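Local structure of Ice-binding protein (Flavobacteriaceae bacterium, 5UYT) at residues A13-T24 against A185-G196; L153-G164 against A171-E182. The protein probably binds ice and restrains its growth as an antifreeze protein whose ice-binding-like domains are right-handed beta-solenoids. All blocks are in the same frame, centred on the assembly; numbering follows the deposited sequence.

Contact 1: A13-T24 against A185-G196; sequences ALFTTAGAVTNT and ALSTTGAITVTG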
loop_
_atom_site.group_PDB
_atom_site.type_symbol
_atom_site.label_atom_id
_atom_site.label_comp_id
_atom_site.label_asym_id
_atom_site.label_seq_id
_atom_site.Cartn_x
_atom_site.Cartn_y
_atom_site.Cartn_z
ATOM N N ALA A 13 1.210 8.613 9.086
ATOM C CA ALA A 13 0.073 9.270 8.452
ATOM C C ALA A 13 -0.779 9.997 9.488
ATOM O O ALA A 13 -1.235 11.125 9.230
ATOM C CB ALA A 13 -0.796 8.242 7.730
ATOM N N LEU A 14 -1.021 9.345 10.633
ATOM C CA LEU A 14 -1.850 9.904 11.710
ATOM C C LEU A 14 -1.087 9.698 13.014
ATOM O O LEU A 14 -0.697 8.568 13.331
ATOM C CB LEU A 14 -3.191 9.156 11.819
ATOM C CG LEU A 14 -4.060 9.091 10.555
ATOM C CD1 LEU A 14 -5.260 8.152 10.763
ATOM C CD2 LEU A 14 -4.532 10.505 10.201
ATOM N N PHE A 15 -0.873 10.773 13.764
ATOM C CA PHE A 15 -0.151 10.643 15.018
ATOM C C PHE A 15 -0.544 11.718 16.023
ATOM O O PHE A 15 -0.636 12.900 15.674
ATOM C CB PHE A 15 1.369 10.697 14.812
ATOM C CG PHE A 15 2.135 10.713 16.111
ATOM C CD1 PHE A 15 2.340 9.532 16.817
ATOM C CD2 PHE A 15 2.604 11.904 16.653
ATOM C CE1 PHE A 15 3.007 9.542 18.032
ATOM C CE2 PHE A 15 3.275 11.928 17.875
ATOM C CZ PHE A 15 3.480 10.742 18.567
ATOM N N THR A 16 -0.763 11.292 17.263
ATOM C CA THR A 16 -0.875 12.245 18.373
ATOM C C THR A 16 0.075 11.889 19.507
ATOM O O THR A 16 0.290 10.712 19.835
ATOM C CB THR A 16 -2.325 12.429 18.896
ATOM O OG1 THR A 16 -2.309 13.420 19.931
ATOM C CG2 THR A 16 -2.928 11.138 19.472
ATOM N N THR A 17 0.668 12.922 20.082
ATOM C CA THR A 17 1.514 12.773 21.252
ATOM C C THR A 17 0.688 12.311 22.466
ATOM O O THR A 17 1.187 11.599 23.346
ATOM C CB THR A 17 2.261 14.102 21.487
ATOM O OG1 THR A 17 3.220 14.240 20.430
ATOM C CG2 THR A 17 2.961 14.163 22.868
ATOM N N ALA A 18 -0.586 12.689 22.504
ATOM C CA ALA A 18 -1.444 12.303 23.619
ATOM C C ALA A 18 -2.911 12.363 23.222
ATOM O O ALA A 18 -3.427 13.426 22.877
ATOM C CB ALA A 18 -1.178 13.179 24.837
ATOM N N GLY A 19 -3.578 11.216 23.269
ATOM C CA GLY A 19 -5.011 11.159 23.022
ATOM C C GLY A 19 -5.417 9.934 22.236
ATOM O O GLY A 19 -4.571 9.174 21.776
ATOM N N ALA A 20 -6.722 9.750 22.088
ATOM C CA ALA A 20 -7.255 8.614 21.335
ATOM C C ALA A 20 -7.174 8.851 19.836
ATOM O O ALA A 20 -7.287 9.984 19.369
ATOM C CB ALA A 20 -8.689 8.345 21.740
ATOM N N VAL A 21 -6.954 7.771 19.094
ATOM C CA VAL A 21 -6.976 7.791 17.639
ATOM C C VAL A 21 -8.010 6.745 17.195
ATOM O O VAL A 21 -7.871 5.549 17.496
ATOM C CB VAL A 21 -5.579 7.479 17.076
ATOM C CG1 VAL A 21 -5.605 7.388 15.551
ATOM C CG2 VAL A 21 -4.581 8.523 17.541
ATOM N N THR A 22 -9.062 7.214 16.520
ATOM C CA THR A 22 -10.225 6.378 16.222
ATOM C C THR A 22 -10.599 6.455 14.748
ATOM O O THR A 22 -10.603 7.541 14.169
ATOM C CB THR A 22 -11.450 6.832 17.044
ATOM O OG1 THR A 22 -11.073 6.978 18.425
ATOM C CG2 THR A 22 -12.586 5.780 16.923
ATOM N N ASN A 23 -10.951 5.304 14.176
ATOM C CA ASN A 23 -11.504 5.218 12.819
ATOM C C ASN A 23 -12.963 4.743 12.809
ATOM O O ASN A 23 -13.401 3.993 13.700
ATOM C CB ASN A 23 -10.671 4.245 11.960
ATOM C CG ASN A 23 -11.233 4.091 10.555
ATOM O OD1 ASN A 23 -11.219 5.045 9.770
ATOM N ND2 ASN A 23 -11.760 2.902 10.239
ATOM N N THR A 24 -13.704 5.190 11.798
ATOM C CA THR A 24 -15.022 4.638 11.481
ATOM C C THR A 24 -15.090 4.360 9.990
ATOM O O THR A 24 -14.644 5.186 9.194
ATOM C CB THR A 24 -16.144 5.637 11.767
ATOM O OG1 THR A 24 -16.077 6.054 13.138
ATOM C CG2 THR A 24 -17.512 4.995 11.469
ATOM N N ALA A 185 -1.797 14.011 9.504
ATOM C CA ALA A 185 -2.491 14.663 10.617
ATOM C C ALA A 185 -1.705 14.355 11.882
ATOM O O ALA A 185 -1.610 13.197 12.303
ATOM C CB ALA A 185 -3.951 14.189 10.726
ATOM N N LEU A 186 -1.105 15.404 12.440
ATOM C CA LEU A 186 -0.211 15.309 13.587
ATOM C C LEU A 186 -0.683 16.271 14.672
ATOM O O LEU A 186 -0.842 17.463 14.398
ATOM C CB LEU A 186 1.215 15.707 13.168
ATOM C CG LEU A 186 1.827 15.016 11.936
ATOM C CD1 LEU A 186 3.125 15.725 11.554
ATOM C CD2 LEU A 186 2.074 13.536 12.204
ATOM N N SER A 187 -0.880 15.761 15.888
ATOM C CA SER A 187 -1.212 16.613 17.054
ATOM C C SER A 187 -0.155 16.527 18.157
ATOM O O SER A 187 0.296 15.432 18.514
ATOM C CB SER A 187 -2.578 16.245 17.640
ATOM O OG SER A 187 -2.824 16.977 18.867
ATOM N N THR A 188 0.204 17.681 18.734
ATOM C CA THR A 188 1.150 17.745 19.863
ATOM C C THR A 188 0.512 17.344 21.192
ATOM O O THR A 188 1.218 17.161 22.170
ATOM C CB THR A 188 1.751 19.152 20.038
ATOM O OG1 THR A 188 0.685 20.082 20.224
ATOM C CG2 THR A 188 2.549 19.554 18.808
ATOM N N THR A 189 -0.822 17.294 21.218
ATOM C CA THR A 189 -1.664 16.513 22.158
ATOM C C THR A 189 -3.106 16.882 21.807
ATOM O O THR A 189 -3.416 18.069 21.566
ATOM C CB THR A 189 -1.383 16.602 23.734
ATOM O OG1 THR A 189 -2.480 17.198 24.436
ATOM C CG2 THR A 189 -0.078 17.222 24.135
ATOM N N GLY A 190 -3.959 15.861 21.752
ATOM C CA GLY A 190 -5.345 15.967 21.314
ATOM C C GLY A 190 -5.756 14.721 20.546
ATOM O O GLY A 190 -4.914 14.068 19.910
ATOM N N ALA A 191 -7.051 14.393 20.562
ATOM C CA ALA A 191 -7.553 13.193 19.858
ATOM C C ALA A 191 -7.506 13.339 18.330
ATOM O O ALA A 191 -7.494 14.459 17.802
ATOM C CB ALA A 191 -8.970 12.874 20.314
ATOM N N ILE A 192 -7.450 12.210 17.619
ATOM C CA ILE A 192 -7.606 12.224 16.164
ATOM C C ILE A 192 -8.796 11.325 15.830
ATOM O O ILE A 192 -8.822 10.160 16.215
ATOM C CB ILE A 192 -6.325 11.735 15.438
ATOM C CG1 ILE A 192 -5.162 12.696 15.740
ATOM C CG2 ILE A 192 -6.584 11.594 13.925
ATOM C CD1 ILE A 192 -3.786 12.217 15.297
ATOM N N THR A 193 -9.769 11.862 15.099
ATOM C CA THR A 193 -10.976 11.112 14.757
ATOM C C THR A 193 -11.126 11.151 13.247
ATOM O O THR A 193 -11.207 12.243 12.656
ATOM C CB THR A 193 -12.211 11.776 15.406
ATOM O OG1 THR A 193 -12.015 11.856 16.815
ATOM C CG2 THR A 193 -13.494 10.970 15.124
ATOM N N VAL A 194 -11.120 9.983 12.599
ATOM C CA VAL A 194 -11.283 9.944 11.152
ATOM C C VAL A 194 -12.455 9.028 10.780
ATOM O O VAL A 194 -12.714 8.047 11.454
ATOM C CB VAL A 194 -9.975 9.518 10.422
ATOM C CG1 VAL A 194 -8.833 10.452 10.803
ATOM C CG2 VAL A 194 -9.610 8.045 10.704
ATOM N N THR A 195 -13.170 9.356 9.719
ATOM C CA THR A 195 -14.311 8.532 9.316
ATOM C C THR A 195 -14.287 8.408 7.789
ATOM O O THR A 195 -14.495 9.392 7.075
ATOM C CB THR A 195 -15.663 9.101 9.860
ATOM O OG1 THR A 195 -15.855 10.417 9.350
ATOM C CG2 THR A 195 -15.642 9.235 11.372
ATOM N N GLY A 196 -14.012 7.205 7.285
ATOM C CA GLY A 196 -14.050 6.945 5.854
ATOM C C GLY A 196 -13.087 7.833 5.076
ATOM O O GLY A 196 -13.466 8.423 4.061
HETATM O O HOH W 1 -10.352 9.821 18.612
HETATM O O HOH W 2 -13.786 7.590 14.090
#

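Contact 2: L153-G164 against A171-E182; sequences LVDLATNTVMKG and AAIVLQSGVSLE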
loop_
_atom_site.group_PDB
_atom_site.type_symbol
_atom_site.label_atom_id
_atom_site.label_comp_id
_atom_site.label_asym_id
_atom_site.label_seq_id
_atom_site.Cartn_x
_atom_site.Cartn_y
_atom_site.Cartn_z
ATOM N N LEU A 153 -8.641 23.604 17.079
ATOM C CA LEU A 153 -9.252 22.414 16.440
ATOM C C LEU A 153 -9.110 22.410 14.905
ATOM O O LEU A 153 -9.420 23.417 14.254
ATOM C CB LEU A 153 -10.744 22.344 16.828
ATOM C CG LEU A 153 -11.617 21.318 16.092
ATOM C CD1 LEU A 153 -11.263 19.902 16.522
ATOM C CD2 LEU A 153 -13.105 21.594 16.312
ATOM N N VAL A 154 -8.644 21.286 14.343
ATOM C CA VAL A 154 -8.635 21.084 12.900
ATOM C C VAL A 154 -9.871 20.244 12.580
ATOM O O VAL A 154 -10.003 19.118 13.074
ATOM C CB VAL A 154 -7.353 20.379 12.402
ATOM C CG1 VAL A 154 -7.439 20.131 10.895
ATOM C CG2 VAL A 154 -6.124 21.218 12.720
ATOM N N ASP A 155 -10.792 20.799 11.792
ATOM C CA ASP A 155 -11.995 20.039 11.400
ATOM C C ASP A 155 -12.222 20.171 9.901
ATOM O O ASP A 155 -12.591 21.255 9.411
ATOM C CB ASP A 155 -13.234 20.512 12.181
ATOM C CG ASP A 155 -14.379 19.504 12.109
ATOM O OD1 ASP A 155 -14.794 19.157 10.981
ATOM O OD2 ASP A 155 -14.882 19.084 13.173
ATOM N N LEU A 156 -11.972 19.086 9.175
ATOM C CA LEU A 156 -12.143 19.108 7.734
ATOM C C LEU A 156 -13.446 18.443 7.341
ATOM O O LEU A 156 -13.678 17.272 7.678
ATOM C CB LEU A 156 -10.927 18.481 7.019
ATOM C CG LEU A 156 -9.591 19.125 7.436
ATOM C CD1 LEU A 156 -8.486 18.565 6.550
ATOM C CD2 LEU A 156 -9.623 20.648 7.310
ATOM N N ALA A 157 -14.283 19.203 6.615
ATOM C CA ALA A 157 -15.632 18.790 6.243
ATOM C C ALA A 157 -15.622 17.697 5.202
ATOM O O ALA A 157 -14.589 17.436 4.568
ATOM C CB ALA A 157 -16.419 19.981 5.714
ATOM N N THR A 158 -16.789 17.075 5.024
ATOM C CA THR A 158 -16.932 15.951 4.110
ATOM C C THR A 158 -16.298 16.221 2.737
ATOM O O THR A 158 -16.463 17.300 2.141
ATOM C CB THR A 158 -18.400 15.581 3.902
ATOM O OG1 THR A 158 -19.078 16.721 3.390
ATOM C CG2 THR A 158 -19.045 15.226 5.232
ATOM N N ASN A 159 -15.589 15.206 2.246
ATOM C CA ASN A 159 -14.941 15.249 0.913
ATOM C C ASN A 159 -13.895 16.372 0.723
ATOM O O ASN A 159 -13.616 16.757 -0.413
ATOM C CB ASN A 159 -15.983 15.258 -0.209
ATOM C CG ASN A 159 -16.886 14.043 -0.164
ATOM O OD1 ASN A 159 -16.430 12.929 0.051
ATOM N ND2 ASN A 159 -18.176 14.262 -0.299
ATOM N N THR A 160 -13.298 16.866 1.807
ATOM C CA THR A 160 -12.222 17.859 1.670
ATOM C C THR A 160 -10.967 17.209 1.094
ATOM O O THR A 160 -10.501 16.185 1.620
ATOM C CB THR A 160 -11.897 18.550 3.016
ATOM O OG1 THR A 160 -13.022 19.349 3.389
ATOM C CG2 THR A 160 -10.651 19.459 2.899
ATOM N N VAL A 161 -10.437 17.782 0.018
ATOM C CA VAL A 161 -9.137 17.360 -0.513
ATOM C C VAL A 161 -8.073 18.265 0.102
ATOM O O VAL A 161 -8.091 19.503 -0.100
ATOM C CB VAL A 161 -9.105 17.447 -2.036
ATOM C CG1 VAL A 161 -7.678 17.179 -2.547
ATOM C CG2 VAL A 161 -10.124 16.469 -2.631
ATOM N N MET A 162 -7.184 17.673 0.893
ATOM C CA MET A 162 -6.205 18.437 1.675
ATOM C C MET A 162 -4.767 18.015 1.347
ATOM O O MET A 162 -4.507 16.867 1.008
ATOM C CB MET A 162 -6.490 18.282 3.181
ATOM C CG MET A 162 -5.681 19.198 4.111
ATOM S SD MET A 162 -5.999 20.947 3.799
ATOM C CE MET A 162 -5.297 21.554 5.347
ATOM N N LYS A 163 -3.842 18.976 1.439
ATOM C CA LYS A 163 -2.431 18.739 1.176
ATOM C C LYS A 163 -1.603 19.245 2.333
ATOM O O LYS A 163 -1.861 20.331 2.887
ATOM C CB LYS A 163 -1.964 19.469 -0.090
ATOM C CG LYS A 163 -2.802 19.192 -1.325
ATOM C CD LYS A 163 -2.570 17.765 -1.805
ATOM C CE LYS A 163 -3.413 17.476 -3.039
ATOM N NZ LYS A 163 -3.331 16.027 -3.349
ATOM N N GLY A 164 -0.597 18.449 2.681
ATOM C CA GLY A 164 0.423 18.879 3.606
ATOM C C GLY A 164 0.394 18.280 4.986
ATOM O O GLY A 164 -0.502 17.523 5.361
ATOM N N ALA A 171 -4.555 20.648 20.322
ATOM C CA ALA A 171 -5.928 20.546 19.817
ATOM C C ALA A 171 -6.176 19.224 19.107
ATOM O O ALA A 171 -5.230 18.528 18.731
ATOM C CB ALA A 171 -6.236 21.701 18.867
ATOM N N ALA A 172 -7.454 18.890 18.930
ATOM C CA ALA A 172 -7.851 17.662 18.221
ATOM C C ALA A 172 -7.881 17.871 16.703
ATOM O O ALA A 172 -7.838 19.014 16.208
ATOM C CB ALA A 172 -9.211 17.172 18.732
ATOM N N ILE A 173 -7.921 16.757 15.978
ATOM C CA ILE A 173 -8.106 16.763 14.537
ATOM C C ILE A 173 -9.278 15.853 14.202
ATOM O O ILE A 173 -9.339 14.716 14.677
ATOM C CB ILE A 173 -6.838 16.271 13.788
ATOM C CG1 ILE A 173 -5.625 17.122 14.198
ATOM C CG2 ILE A 173 -7.070 16.315 12.257
ATOM C CD1 ILE A 173 -4.304 16.648 13.605
ATOM N N VAL A 174 -10.197 16.348 13.379
ATOM C CA VAL A 174 -11.378 15.590 13.009
ATOM C C VAL A 174 -11.453 15.632 11.474
ATOM O O VAL A 174 -11.550 16.725 10.882
ATOM C CB VAL A 174 -12.676 16.177 13.623
ATOM C CG1 VAL A 174 -13.887 15.352 13.180
ATOM C CG2 VAL A 174 -12.603 16.255 15.155
ATOM N N LEU A 175 -11.419 14.450 10.854
ATOM C CA LEU A 175 -11.471 14.327 9.406
ATOM C C LEU A 175 -12.751 13.604 9.060
ATOM O O LEU A 175 -12.907 12.424 9.356
ATOM C CB LEU A 175 -10.244 13.555 8.881
ATOM C CG LEU A 175 -8.859 14.117 9.250
ATOM C CD1 LEU A 175 -7.799 13.308 8.517
ATOM C CD2 LEU A 175 -8.728 15.606 8.943
ATOM N N GLN A 176 -13.672 14.324 8.440
ATOM C CA GLN A 176 -15.007 13.805 8.197
ATOM C C GLN A 176 -15.054 12.912 6.944
ATOM O O GLN A 176 -14.051 12.778 6.246
ATOM C CB GLN A 176 -15.979 14.980 8.083
ATOM C CG GLN A 176 -16.229 15.741 9.390
ATOM C CD GLN A 176 -17.293 16.813 9.240
ATOM O OE1 GLN A 176 -18.386 16.542 8.729
ATOM N NE2 GLN A 176 -16.989 18.042 9.682
ATOM N N SER A 177 -16.222 12.316 6.684
ATOM C CA SER A 177 -16.429 11.353 5.612
ATOM C C SER A 177 -15.803 11.814 4.292
ATOM O O SER A 177 -16.105 12.905 3.807
ATOM C CB SER A 177 -17.937 11.130 5.432
ATOM O OG SER A 177 -18.166 10.286 4.314
ATOM N N GLY A 178 -14.915 10.991 3.729
ATOM C CA GLY A 178 -14.416 11.203 2.367
ATOM C C GLY A 178 -13.264 12.185 2.239
ATOM O O GLY A 178 -12.830 12.487 1.110
ATOM N N VAL A 179 -12.781 12.712 3.367
ATOM C CA VAL A 179 -11.574 13.544 3.347
ATOM C C VAL A 179 -10.436 12.775 2.681
ATOM O O VAL A 179 -10.260 11.563 2.925
ATOM C CB VAL A 179 -11.161 14.017 4.748
ATOM C CG1 VAL A 179 -9.709 14.510 4.778
ATOM C CG2 VAL A 179 -12.088 15.132 5.221
ATOM N N SER A 180 -9.687 13.473 1.833
ATOM C CA SER A 180 -8.569 12.875 1.130
ATOM C C SER A 180 -7.351 13.755 1.391
ATOM O O SER A 180 -7.283 14.873 0.889
ATOM C CB SER A 180 -8.867 12.810 -0.368
ATOM O OG SER A 180 -7.837 12.081 -0.983
ATOM N N LEU A 181 -6.401 13.231 2.165
ATOM C CA LEU A 181 -5.231 13.988 2.588
ATOM C C LEU A 181 -3.943 13.366 2.045
ATOM O O LEU A 181 -3.604 12.226 2.381
ATOM C CB LEU A 181 -5.190 14.048 4.121
ATOM C CG LEU A 181 -3.956 14.658 4.827
ATOM C CD1 LEU A 181 -3.657 16.050 4.283
ATOM C CD2 LEU A 181 -4.109 14.683 6.357
ATOM N N GLU A 182 -3.250 14.104 1.184
ATOM C CA GLU A 182 -1.874 13.744 0.801
ATOM C C GLU A 182 -1.063 14.594 1.770
ATOM O O GLU A 182 -0.914 15.797 1.571
ATOM C CB GLU A 182 -1.591 14.141 -0.657
ATOM C CG GLU A 182 -0.181 13.784 -1.125
ATOM C CD GLU A 182 0.215 14.424 -2.467
ATOM O OE1 GLU A 182 -0.592 15.136 -3.113
ATOM O OE2 GLU A 182 1.357 14.211 -2.888
HETATM O O HOH W 3 -19.000 18.036 6.572
#

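Contact 1: A13-T24 against A185-G196
Ile192 packs against Val21, Leu14 and Phe15 through different atoms. Its CB lies 4.2 Å from Val21 CG2; its CG2 branch faces Leu14 CD2 at 4.4 Å. The other branch, with CG1 anti to the carbonyl carbon (chi1 -63°) and then extended, carries CD1 across the coil interior to strand 12-16, 3.2 Å from Phe15 O. Leu14 completes this layer by setting CD1 against Val194 CG1. Both strand pairs run parallel: the axes of 21-24 and 192-195 diverge by 10° and approach to 4.7 Å, and the other pair is bridged in parallel from Leu14 with Ala185 to Thr16 with Ser187. Two in-register strand pairs joined by a loop are what adjacent coils of a right-handed beta-solenoid present, with Leu14, Thr16, Val21, Ile192 and Val194 turned into the coil. Phe15 and Leu186 point to the reverse face, where helix 55-73 covers them.

At the loop between the strands, Thr16 OG1 donates to Gly190 O (2.7 Å) and accepts from Ala18 N, closing an ST turn. Its position anti to the backbone N (chi1 -177°) lets one hydroxyl serve both coils. A valine here would probably deprive Gly190 O of this donor and Ala18 N of its acceptor, leaving the turn freer to shift.

Outward from strands 21-24 and 192-195 stand Thr22, Thr24, Thr193 and Thr195, a regular threonine array consistent with an ice-facing surface. One water bonds Thr22 OG1, Thr193 OG1 and Ile192 O; a second links Thr24 OG1 to Val194 O. Thr195 CG2 lies 3.7 Å from Thr24 CB, the two side chains pointing the same way.

Contact 2: L153-G164 against A171-E182
The Asp155 carboxylate and the Gln176 amide meet edge-on with planes 87° apart. Gln176 NE2 donates to Asp155 OD1 at 2.8 Å; the oxygen lies in the amide plane and receives the bond on its syn lone pair. One face of the carboxylate rests on Val174, whose CB is 3.7 Å from Asp155 OD2. One face of the amide is covered by Ala157, its CA 3.8 Å from Gln176 NE2. At the other end of the amide, OE1 accepts from a water that takes the N-H of Thr158, so both polar ends are held and the rotation of the group is fixed.

A second polar pair lies beyond the type II turns, on the next strands, where Lys163 NZ and Glu182 OE1 form a salt bridge of 2.9 Å, with the ammonium on the anti lone pair of Glu182 OE1. The lysine reaches it through a bend at chi2 (-71°).

Between these pairs two type II turns, Ala157-Thr160 and Gln176-Val179, stack in register, joined by Asn159 N to Ser177 O. In the first turn, Ala157-Thr160, Thr160 N and OG1 both bond Ala157 O from the same face of its plane. Gly178 sits so close to Asn159 OD1 that any CB would clash with it. Inside the coils Leu156 CD1 meets Leu175 CD2 at 3.8 Å, and Met162 CG meets Leu181 CD1 at 3.7 Å.

Strands 154-156 and 173-175, 4° from parallel, lie between strands 127-129 and 192-195 of the adjoining coils. Strand 134-138 borders Met162 and Lys163; strand 165-168 closes the third side against Val154 and Ile173, while strand 198-200 of the following coil packs on Leu175 and Leu181.

From the N terminus the chain lays down 13-24 and then passes through helix 55-73 and further coils before reaching 153-164. Only six residues, mostly strand 165-168, separate that segment from 171-182, so contact 2 closes a single solenoid turn. The next turn brings 185-196 beside 13-24, and contact 1 closes a loop of 160 residues with contact 2 nested inside. Strand 180-187 bends at a corner, its first part pairing with 161-163 and its last with 12-16; on the third face the order is 21-24, 192-195, 173-175, 154-156. Centres are about 11 Å apart; a probable hydrogen bond, Leu175 N to Thr193 O (2.9 Å), links the two late coils, and contact 1 adds the earliest.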